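GH5 (Bacteroidetes bacterium AC2a, PDB 4YHE) probably hydrolyses beta-1,4-glucosidic bonds of cellulose as a family 5 glycoside hydrolase with a beta/alpha-barrel fold. Local coordinates at residues A[272-275]-A[276-280]; A[374-377]-A[378-381]; A[245-248]-A[249-253]; A[310-313]-A[314-318]. All coordinates share one frame; numbering follows the deposited sequence.

Contact 1: A[272-275]-A[276-280]; sequences AYVG and MLNRL
Two turns of helix 270-285, which follows the sixth strand of the beta/alpha barrel, bring Tyr-273 onto both Met-276 and Leu-277. The methionine methyl lies over one face of the phenol ring as a CH-pi contact, with Met-276 CE 4.0 Å from the centroid of the Tyr-273 ring. It gets there because the chain bends about both CB-CG (chi2 -92°) and CG-SD (chi3 -76°), folding the methyl back toward the ring. Leu-277 takes the ring's edge instead: its CD1 sits near the ring plane, 3.8 Å from Tyr-273 CD1. Underneath run the helical i to i+4 bonds, of which Asn-278 N to Val-274 O is the shortest at 2.7 Å. On the outer side Arg-279 folds back over Gly-275, whose O lies above one face of the guanidinium. Two waters bridge the guanidinium to the backbone, one joining Ala-272 O to Arg-279 NH2 and the other Gly-275 O to Arg-279 NH1, while Arg-279 NE forms a salt bridge with Asp-219. Tyr-273 and Leu-277 face helix 304-323, touching Ile-317 and Ala-320 respectively, and Met-276, Leu-277 and Leu-280 press on Phe-293 of barrel strand 291-296.

Contact 2: A[374-377]-A[378-381]; sequences NYTL and QSIY
The chain runs extended through Tyr-375 and Thr-376, then turns at Leu-377 into the short helix 377-382, with Thr-376 as its N-cap. The capping bond is fairly straight: Ser-379 N gives its hydrogen to Thr-376 OG1 at 3.0 Å, with an angle of 160° at the hydrogen. Thr-376 OG1 can reach that amide because it stands between its own backbone N and carbonyl carbon (chi1 66°), turned over the first helical turn. Thr-376 O is gripped twice, by Ile-380 N at 3.1 Å and by the hydroxyl of Ser-379, whose OG donates to it at 2.9 Å. The next bond along the helix runs from Tyr-381 N to Leu-377 O. Beside these bonds Tyr-375 reaches across to Ile-380, their side chains meeting at a slant. Its hydroxyl is hydrogen-bonded to Ser-367, which would help keep that end of the ring beside the isoleucine. Leu-377 and Ile-380 both pack against Lys-319 of helix 304-323, and Tyr-381 stacks its ring on that of His-259. Across the contact, the delta methyl of Ile-380 settles at the hydroxyl end of the tyrosine ring, with Ile-380 CD1 3.6 Å from Tyr-375 CZ and 3.4 Å from Tyr-375 OH.

Contact 3: A[245-248]-A[249-253]; sequences PWDY and AGSAK
The backbone winds through the single-turn helix 246-249 and unwinds at its C-terminal end, reaching positive phi at Ala-252. Pro-245, preceded by a cis peptide bond, occupies the N-cap position, and its O accepts from both Tyr-248 N and Ala-249 N. Trp-246 O also takes two donors, Gly-250 N at 2.8 Å and Ser-251 N at 3.0 Å, and they approach from opposite faces of the carbonyl plane. The indole of Trp-246 folds down over this end of the helix. With CG anti to the backbone N (chi1 178°), its six-membered ring covers Gly-250, whose CA lies 3.5 Å from the centroid and only 9° off the ring normal, a close CH-pi contact. The bare alpha carbon of Gly-250 lets the indole lie directly on the backbone. Ser-251 N sits over the same face, and Ser-251 CB lies 3.7 Å from Trp-246 NE1. On the neighbouring flank Ser-251 OG donates to Asp-247 OD1 at 2.7 Å, meeting the carboxylate on its anti side and 21° out of its plane. Lys-253 runs alongside that aspartate with its CD and CE against it, but Lys-253 NZ stays 5.1 Å from Asp-247 OD1, so the opposite charges do not touch. In the chain the turn comes between barrel strand 236-242 and helix 270-285. Tyr-248 meets the ring of Tyr-313 edge-to-face and makes a cation-pi contact with Arg-301, while Ala-249 also touches Tyr-313, seating the turn against helix 304-323.

Contact 4: A[310-313]-A[314-318]; sequences RLYY and FRYIC
Tyr-313 and Ile-317, one helical turn apart, make a CH-pi contact: Ile-317 CD1 lies over one face of the phenol ring, 3.6 Å from Tyr-313 CE2. The isoleucine holds CG1 between its backbone N and carbonyl carbon (chi1 74°), which sends the delta methyl back along the helix toward the tyrosine. Phe-314 borders the same ring, its CD1 3.8 Å from Tyr-313 CD2 and the two planes inclined at 51°. The other end of the Phe-314 ring meets the extended chain of Arg-310, where Arg-310 NE and Phe-314 CE2 are 3.6 Å apart, and Arg-310 O lies over one of its faces. All of this belongs to helix 304-323, the connection between parallel strands 291-296 and 327-332 in a beta-alpha-beta unit of the barrel. On another side of the helix, Arg-315 bends at chi3 and lays its guanidinium back over Tyr-312 CA, with NH2 at the edge of the Tyr-312 ring, while Tyr-312 and Tyr-316 run side by side in the same direction. Polar partners farther out hold the long side chains in place. Arg-310 forms a salt bridge with Glu-307 and donates from NE to Ala-298 O; Tyr-313 OH bonds to Asp-244 O, and Tyr-312 OH to Glu-270. Beyond Phe-314 stand Ala-360 and Met-364 of helix 357-369.

How the contacts relate
All four contacts are local and follow in series, none nested or crossing: contact 3 comes first, then contact 1, contact 4 and contact 2. Contact 3 closes the turn after strand 236-242; contacts 1 and 4 each span successive turns of one helix, and contact 2 starts the short helix near the C terminus. Helix 304-323 joins them in space. Contact 4 receives contact 3 where Tyr-248 OH comes close to Arg-310 N, contact 1 where Val-274 lies on Tyr-316, and the helix of contact 2 along Tyr-312 and Tyr-316. Contacts 1 and 2 also meet directly, Val-274 against Leu-377, whereas contacts 2 and 3 stay about 12 Å apart at their nearest atoms.

Contact 1: A[272-275]-A[276-280]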
loop_
_atom_site.group_PDB
_atom_site.type_symbol
_atom_site.label_atom_id
_atom_site.label_comp_id
_atom_site.label_asym_id
_atom_site.label_seq_id
_atom_site.Cartn_x
_atom_site.Cartn_y
_atom_site.Cartn_z
ATOM N N ALA A 272 10.396 -13.398 13.055
ATOM C CA ALA A 272 8.983 -13.327 12.664
ATOM C C ALA A 272 8.789 -12.550 11.357
ATOM O O ALA A 272 8.092 -12.993 10.463
ATOM C CB ALA A 272 8.190 -12.708 13.773
ATOM N N TYR A 273 9.429 -11.396 11.247
ATOM C CA TYR A 273 9.216 -10.537 10.091
ATOM C C TYR A 273 9.777 -11.209 8.841
ATOM O O TYR A 273 9.124 -11.266 7.806
ATOM C CB TYR A 273 9.797 -9.129 10.326
ATOM C CG TYR A 273 9.195 -8.065 9.411
ATOM C CD1 TYR A 273 9.486 -8.039 8.068
ATOM C CD2 TYR A 273 8.284 -7.121 9.896
ATOM C CE1 TYR A 273 8.932 -7.080 7.219
ATOM C CE2 TYR A 273 7.723 -6.166 9.069
ATOM C CZ TYR A 273 8.049 -6.152 7.716
ATOM O OH TYR A 273 7.477 -5.211 6.864
ATOM N N VAL A 274 10.970 -11.779 8.949
ATOM C CA VAL A 274 11.539 -12.535 7.850
ATOM C C VAL A 274 10.705 -13.730 7.440
ATOM O O VAL A 274 10.563 -14.015 6.230
ATOM C CB VAL A 274 13.016 -12.927 8.148
ATOM C CG1 VAL A 274 13.536 -13.845 7.078
ATOM C CG2 VAL A 274 13.875 -11.663 8.253
ATOM N N GLY A 275 10.087 -14.396 8.422
ATOM C CA GLY A 275 9.234 -15.538 8.130
ATOM C C GLY A 275 8.094 -15.110 7.210
ATOM O O GLY A 275 7.764 -15.785 6.235
ATOM N N MET A 276 7.490 -13.963 7.528
ATOM C CA MET A 276 6.379 -13.456 6.762
ATOM C C MET A 276 6.834 -13.167 5.347
ATOM O O MET A 276 6.172 -13.515 4.376
ATOM C CB MET A 276 5.815 -12.209 7.427
ATOM C CG MET A 276 4.686 -11.581 6.640
ATOM S SD MET A 276 5.334 -10.324 5.515
ATOM C CE MET A 276 5.621 -9.045 6.757
ATOM N N LEU A 277 8.006 -12.571 5.226
ATOM C CA LEU A 277 8.535 -12.274 3.907
ATOM C C LEU A 277 8.822 -13.545 3.141
ATOM O O LEU A 277 8.610 -13.592 1.943
ATOM C CB LEU A 277 9.796 -11.406 4.017
ATOM C CG LEU A 277 9.631 -9.989 4.602
ATOM C CD1 LEU A 277 10.990 -9.346 4.812
ATOM C CD2 LEU A 277 8.743 -9.121 3.716
ATOM N N ASN A 278 9.343 -14.566 3.832
ATOM C CA ASN A 278 9.620 -15.850 3.201
ATOM C C ASN A 278 8.389 -16.490 2.599
ATOM O O ASN A 278 8.448 -17.059 1.504
ATOM C CB ASN A 278 10.281 -16.806 4.190
ATOM C CG ASN A 278 11.762 -16.510 4.382
ATOM O OD1 ASN A 278 12.391 -15.922 3.509
ATOM N ND2 ASN A 278 12.305 -16.851 5.554
ATOM N N ARG A 279 7.259 -16.369 3.283
ATOM C CA ARG A 279 6.020 -16.908 2.737
ATOM C C ARG A 279 5.602 -16.238 1.425
ATOM O O ARG A 279 5.179 -16.893 0.500
ATOM C CB ARG A 279 4.932 -16.897 3.818
ATOM C CG ARG A 279 5.309 -17.886 4.921
ATOM C CD ARG A 279 4.203 -18.149 5.922
ATOM N NE ARG A 279 3.965 -17.029 6.807
ATOM C CZ ARG A 279 4.666 -16.730 7.903
ATOM N NH1 ARG A 279 5.715 -17.435 8.276
ATOM N NH2 ARG A 279 4.294 -15.686 8.634
ATOM N N LEU A 280 5.802 -14.929 1.336
ATOM C CA LEU A 280 5.538 -14.179 0.125
ATOM C C LEU A 280 6.540 -14.528 -0.983
ATOM O O LEU A 280 6.213 -14.651 -2.159
ATOM C CB LEU A 280 5.649 -12.694 0.444
ATOM C CG LEU A 280 4.538 -12.115 1.336
ATOM C CD1 LEU A 280 4.892 -10.670 1.705
ATOM C CD2 LEU A 280 3.205 -12.197 0.615
HETATM O O HOH W 1 6.069 -14.811 10.907
HETATM O O HOH W 2 7.849 -18.893 6.876
#

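Contact 2: A[374-377]-A[378-381]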
loop_
_atom_site.group_PDB
_atom_site.type_symbol
_atom_site.label_atom_id
_atom_site.label_comp_id
_atom_site.label_asym_id
_atom_site.label_seq_id
_atom_site.Cartn_x
_atom_site.Cartn_y
_atom_site.Cartn_z
ATOM N N ASN A 374 28.767 -7.604 0.819
ATOM C CA ASN A 374 29.078 -7.651 2.232
ATOM C C ASN A 374 28.085 -6.981 3.193
ATOM O O ASN A 374 28.220 -7.079 4.419
ATOM C CB ASN A 374 30.443 -7.046 2.420
ATOM C CG ASN A 374 31.459 -7.751 1.533
ATOM O OD1 ASN A 374 31.947 -8.844 1.861
ATOM N ND2 ASN A 374 31.705 -7.172 0.365
ATOM N N TYR A 375 27.167 -6.212 2.628
ATOM C CA TYR A 375 26.049 -5.632 3.383
ATOM C C TYR A 375 24.967 -6.688 3.369
ATOM O O TYR A 375 24.417 -7.018 2.329
ATOM C CB TYR A 375 25.581 -4.325 2.728
ATOM C CG TYR A 375 24.425 -3.631 3.453
ATOM C CD1 TYR A 375 24.645 -2.894 4.613
ATOM C CD2 TYR A 375 23.112 -3.732 2.977
ATOM C CE1 TYR A 375 23.588 -2.270 5.278
ATOM C CE2 TYR A 375 22.047 -3.116 3.668
ATOM C CZ TYR A 375 22.301 -2.402 4.810
ATOM O OH TYR A 375 21.287 -1.724 5.492
ATOM N N THR A 376 24.707 -7.251 4.537
ATOM C CA THR A 376 23.840 -8.386 4.658
ATOM C C THR A 376 22.886 -8.182 5.832
ATOM O O THR A 376 23.072 -7.321 6.684
ATOM C CB THR A 376 24.655 -9.672 4.964
ATOM O OG1 THR A 376 25.250 -9.542 6.244
ATOM C CG2 THR A 376 25.772 -9.895 3.936
ATOM N N LEU A 377 21.917 -9.072 5.913
ATOM C CA LEU A 377 21.000 -9.047 7.018
ATOM C C LEU A 377 21.781 -9.228 8.334
ATOM O O LEU A 377 21.546 -8.525 9.314
ATOM C CB LEU A 377 19.975 -10.149 6.819
ATOM C CG LEU A 377 18.589 -9.766 7.270
ATOM C CD1 LEU A 377 18.175 -8.358 6.817
ATOM C CD2 LEU A 377 17.589 -10.827 6.826
ATOM N N GLN A 378 22.759 -10.131 8.319
ATOM C CA GLN A 378 23.619 -10.344 9.481
ATOM C C GLN A 378 24.372 -9.086 9.916
ATOM O O GLN A 378 24.438 -8.808 11.103
ATOM C CB GLN A 378 24.606 -11.524 9.262
ATOM C CG GLN A 378 25.298 -11.932 10.566
ATOM C CD GLN A 378 24.368 -12.624 11.552
ATOM O OE1 GLN A 378 23.596 -13.530 11.174
ATOM N NE2 GLN A 378 24.451 -12.234 12.832
ATOM N N SER A 379 24.931 -8.330 8.974
ATOM C CA SER A 379 25.665 -7.107 9.318
ATOM C C SER A 379 24.769 -6.047 9.935
ATOM O O SER A 379 25.165 -5.388 10.873
ATOM C CB SER A 379 26.441 -6.528 8.141
ATOM O OG SER A 379 25.629 -6.121 7.066
ATOM N N ILE A 380 23.537 -5.932 9.446
ATOM C CA ILE A 380 22.560 -5.030 10.081
ATOM C C ILE A 380 22.221 -5.525 11.492
ATOM O O ILE A 380 22.309 -4.779 12.473
ATOM C CB ILE A 380 21.281 -4.947 9.233
ATOM C CG1 ILE A 380 21.572 -4.422 7.833
ATOM C CG2 ILE A 380 20.305 -3.983 9.890
ATOM C CD1 ILE A 380 20.505 -4.779 6.808
ATOM N N TYR A 381 21.837 -6.802 11.594
ATOM C CA TYR A 381 21.594 -7.465 12.871
ATOM C C TYR A 381 22.681 -7.167 13.915
ATOM O O TYR A 381 22.404 -6.704 15.033
ATOM C CB TYR A 381 21.510 -8.975 12.640
ATOM C CG TYR A 381 20.985 -9.787 13.787
ATOM C CD1 TYR A 381 21.846 -10.319 14.759
ATOM C CD2 TYR A 381 19.614 -10.070 13.891
ATOM C CE1 TYR A 381 21.352 -11.093 15.797
ATOM C CE2 TYR A 381 19.120 -10.833 14.933
ATOM C CZ TYR A 381 19.992 -11.342 15.878
ATOM O OH TYR A 381 19.500 -12.090 16.902
#

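Contact 3: A[245-248]-A[249-253]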
loop_
_atom_site.group_PDB
_atom_site.type_symbol
_atom_site.label_atom_id
_atom_site.label_comp_id
_atom_site.label_asym_id
_atom_site.label_seq_id
_atom_site.Cartn_x
_atom_site.Cartn_y
_atom_site.Cartn_z
ATOM N N PRO A 245 5.532 -5.731 14.030
ATOM C CA PRO A 245 4.339 -6.096 14.816
ATOM C C PRO A 245 3.598 -4.842 15.259
ATOM O O PRO A 245 4.208 -3.858 15.632
ATOM C CB PRO A 245 4.926 -6.846 16.017
ATOM C CG PRO A 245 6.267 -6.216 16.213
ATOM C CD PRO A 245 6.746 -5.726 14.868
ATOM N N TRP A 246 2.277 -4.889 15.260
ATOM C CA TRP A 246 1.503 -3.694 15.396
ATOM C C TRP A 246 1.798 -2.929 16.668
ATOM O O TRP A 246 1.852 -1.702 16.645
ATOM C CB TRP A 246 -0.020 -4.027 15.336
ATOM C CG TRP A 246 -0.845 -2.802 15.524
ATOM C CD1 TRP A 246 -1.568 -2.468 16.619
ATOM C CD2 TRP A 246 -0.997 -1.718 14.601
ATOM N NE1 TRP A 246 -2.154 -1.264 16.446
ATOM C CE2 TRP A 246 -1.844 -0.781 15.209
ATOM C CE3 TRP A 246 -0.507 -1.455 13.325
ATOM C CZ2 TRP A 246 -2.217 0.394 14.586
ATOM C CZ3 TRP A 246 -0.893 -0.285 12.690
ATOM C CH2 TRP A 246 -1.719 0.634 13.331
ATOM N N ASP A 247 1.978 -3.622 17.801
ATOM C CA ASP A 247 2.159 -2.893 19.063
ATOM C C ASP A 247 3.581 -2.255 19.243
ATOM O O ASP A 247 3.839 -1.522 20.210
ATOM C CB ASP A 247 1.737 -3.747 20.232
ATOM C CG ASP A 247 0.207 -3.827 20.365
ATOM O OD1 ASP A 247 -0.488 -2.896 19.915
ATOM O OD2 ASP A 247 -0.252 -4.859 20.901
ATOM N N TYR A 248 4.452 -2.534 18.290
ATOM C CA TYR A 248 5.672 -1.740 18.095
ATOM C C TYR A 248 5.496 -0.644 17.042
ATOM O O TYR A 248 5.668 0.551 17.338
ATOM C CB TYR A 248 6.863 -2.624 17.721
ATOM C CG TYR A 248 8.031 -1.749 17.349
ATOM C CD1 TYR A 248 8.672 -0.978 18.311
ATOM C CD2 TYR A 248 8.400 -1.601 16.027
ATOM C CE1 TYR A 248 9.699 -0.102 17.956
ATOM C CE2 TYR A 248 9.426 -0.740 15.651
ATOM C CZ TYR A 248 10.058 0.033 16.611
ATOM O OH TYR A 248 11.092 0.907 16.238
ATOM N N ALA A 249 5.177 -1.044 15.808
ATOM C CA ALA A 249 5.188 -0.131 14.667
ATOM C C ALA A 249 4.025 0.843 14.581
ATOM O O ALA A 249 4.204 1.983 14.124
ATOM C CB ALA A 249 5.274 -0.910 13.366
ATOM N N GLY A 250 2.839 0.403 15.013
ATOM C CA GLY A 250 1.633 1.151 14.824
ATOM C C GLY A 250 1.096 1.833 16.066
ATOM O O GLY A 250 0.958 3.057 16.087
ATOM N N SER A 251 0.816 1.057 17.111
ATOM C CA SER A 251 0.290 1.653 18.360
ATOM C C SER A 251 1.392 2.220 19.219
ATOM O O SER A 251 1.123 3.062 20.053
ATOM C CB SER A 251 -0.532 0.660 19.170
ATOM O OG SER A 251 0.301 -0.360 19.670
ATOM N N ALA A 252 2.630 1.747 19.037
ATOM C CA ALA A 252 3.769 2.164 19.862
ATOM C C ALA A 252 3.562 1.956 21.360
ATOM O O ALA A 252 4.007 2.769 22.167
ATOM C CB ALA A 252 4.106 3.629 19.602
ATOM N N LYS A 253 2.855 0.887 21.739
ATOM C CA LYS A 253 2.841 0.487 23.114
ATOM C C LYS A 253 4.237 0.090 23.563
ATOM O O LYS A 253 4.605 0.302 24.736
ATOM C CB LYS A 253 1.926 -0.697 23.317
ATOM C CG LYS A 253 0.457 -0.331 23.272
ATOM C CD LYS A 253 -0.363 -1.581 23.358
ATOM C CE LYS A 253 -1.795 -1.351 22.963
ATOM N NZ LYS A 253 -2.516 -0.487 23.901
#

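Contact 4: A[310-313]-A[314-318]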
loop_
_atom_site.group_PDB
_atom_site.type_symbol
_atom_site.label_atom_id
_atom_site.label_comp_id
_atom_site.label_asym_id
_atom_site.label_seq_id
_atom_site.Cartn_x
_atom_site.Cartn_y
_atom_site.Cartn_z
ATOM N N ARG A 310 13.675 2.405 15.550
ATOM C CA ARG A 310 12.886 2.604 14.342
ATOM C C ARG A 310 13.755 2.570 13.054
ATOM O O ARG A 310 13.397 1.942 12.058
ATOM C CB ARG A 310 12.098 3.914 14.468
ATOM C CG ARG A 310 11.175 4.196 13.278
ATOM C CD ARG A 310 10.896 5.675 13.153
ATOM N NE ARG A 310 9.827 5.998 12.238
ATOM C CZ ARG A 310 9.546 7.214 11.762
ATOM N NH1 ARG A 310 10.290 8.259 12.047
ATOM N NH2 ARG A 310 8.533 7.372 10.947
ATOM N N LEU A 311 14.910 3.215 13.092
ATOM C CA LEU A 311 15.816 3.215 11.950
ATOM C C LEU A 311 16.372 1.822 11.701
ATOM O O LEU A 311 16.439 1.401 10.558
ATOM C CB LEU A 311 16.954 4.234 12.126
ATOM C CG LEU A 311 16.571 5.685 12.338
ATOM C CD1 LEU A 311 17.803 6.604 12.323
ATOM C CD2 LEU A 311 15.622 6.151 11.248
ATOM N N TYR A 312 16.734 1.119 12.779
ATOM C CA TYR A 312 17.148 -0.288 12.726
ATOM C C TYR A 312 16.066 -1.144 12.100
ATOM O O TYR A 312 16.323 -1.922 11.221
ATOM C CB TYR A 312 17.509 -0.826 14.126
ATOM C CG TYR A 312 17.745 -2.306 14.153
ATOM C CD1 TYR A 312 18.890 -2.856 13.555
ATOM C CD2 TYR A 312 16.844 -3.176 14.765
ATOM C CE1 TYR A 312 19.108 -4.212 13.548
ATOM C CE2 TYR A 312 17.077 -4.540 14.790
ATOM C CZ TYR A 312 18.215 -5.053 14.173
ATOM O OH TYR A 312 18.479 -6.383 14.158
ATOM N N TYR A 313 14.830 -0.979 12.553
ATOM C CA TYR A 313 13.718 -1.687 11.930
ATOM C C TYR A 313 13.644 -1.476 10.419
ATOM O O TYR A 313 13.551 -2.441 9.675
ATOM C CB TYR A 313 12.453 -1.258 12.655
ATOM C CG TYR A 313 11.138 -1.736 12.117
ATOM C CD1 TYR A 313 10.624 -2.990 12.469
ATOM C CD2 TYR A 313 10.350 -0.909 11.349
ATOM C CE1 TYR A 313 9.362 -3.395 12.050
ATOM C CE2 TYR A 313 9.092 -1.308 10.922
ATOM C CZ TYR A 313 8.604 -2.549 11.265
ATOM O OH TYR A 313 7.359 -2.926 10.848
ATOM N N PHE A 314 13.754 -0.226 9.949
ATOM C CA PHE A 314 13.713 0.058 8.557
ATOM C C PHE A 314 14.910 -0.591 7.828
ATOM O O PHE A 314 14.744 -1.214 6.811
ATOM C CB PHE A 314 13.701 1.580 8.306
ATOM C CG PHE A 314 12.409 2.302 8.738
ATOM C CD1 PHE A 314 11.187 1.676 8.741
ATOM C CD2 PHE A 314 12.460 3.620 9.114
ATOM C CE1 PHE A 314 10.034 2.354 9.126
ATOM C CE2 PHE A 314 11.326 4.317 9.466
ATOM C CZ PHE A 314 10.106 3.681 9.474
ATOM N N ARG A 315 16.118 -0.425 8.346
ATOM C CA ARG A 315 17.247 -1.021 7.663
ATOM C C ARG A 315 17.068 -2.512 7.511
ATOM O O ARG A 315 17.221 -3.061 6.431
ATOM C CB ARG A 315 18.539 -0.749 8.404
ATOM C CG ARG A 315 18.978 0.683 8.387
ATOM C CD ARG A 315 20.473 0.767 8.750
ATOM N NE ARG A 315 20.756 0.264 10.109
ATOM C CZ ARG A 315 20.509 0.929 11.235
ATOM N NH1 ARG A 315 19.974 2.147 11.200
ATOM N NH2 ARG A 315 20.808 0.375 12.406
ATOM N N TYR A 316 16.717 -3.168 8.598
ATOM C CA TYR A 316 16.602 -4.630 8.590
ATOM C C TYR A 316 15.494 -5.123 7.644
ATOM O O TYR A 316 15.736 -5.959 6.772
ATOM C CB TYR A 316 16.368 -5.138 10.004
ATOM C CG TYR A 316 16.556 -6.625 10.155
ATOM C CD1 TYR A 316 17.821 -7.161 10.440
ATOM C CD2 TYR A 316 15.496 -7.514 9.995
ATOM C CE1 TYR A 316 18.016 -8.520 10.513
ATOM C CE2 TYR A 316 15.684 -8.894 10.099
ATOM C CZ TYR A 316 16.952 -9.385 10.379
ATOM O OH TYR A 316 17.172 -10.733 10.515
ATOM N N ILE A 317 14.256 -4.642 7.825
ATOM C CA ILE A 317 13.168 -5.168 7.011
ATOM C C ILE A 317 13.292 -4.827 5.516
ATOM O O ILE A 317 12.959 -5.649 4.665
ATOM C CB ILE A 317 11.767 -4.780 7.555
ATOM C CG1 ILE A 317 11.434 -3.319 7.307
ATOM C CG2 ILE A 317 11.654 -5.169 9.035
ATOM C CD1 ILE A 317 10.053 -2.926 7.831
ATOM N N CYS A 318 13.789 -3.634 5.207
ATOM C CA CYS A 318 13.950 -3.214 3.834
ATOM C C CYS A 318 15.077 -4.025 3.144
ATOM O O CYS A 318 15.006 -4.281 1.956
ATOM C CB CYS A 318 14.199 -1.720 3.761
ATOM S SG CYS A 318 12.716 -0.743 4.293
#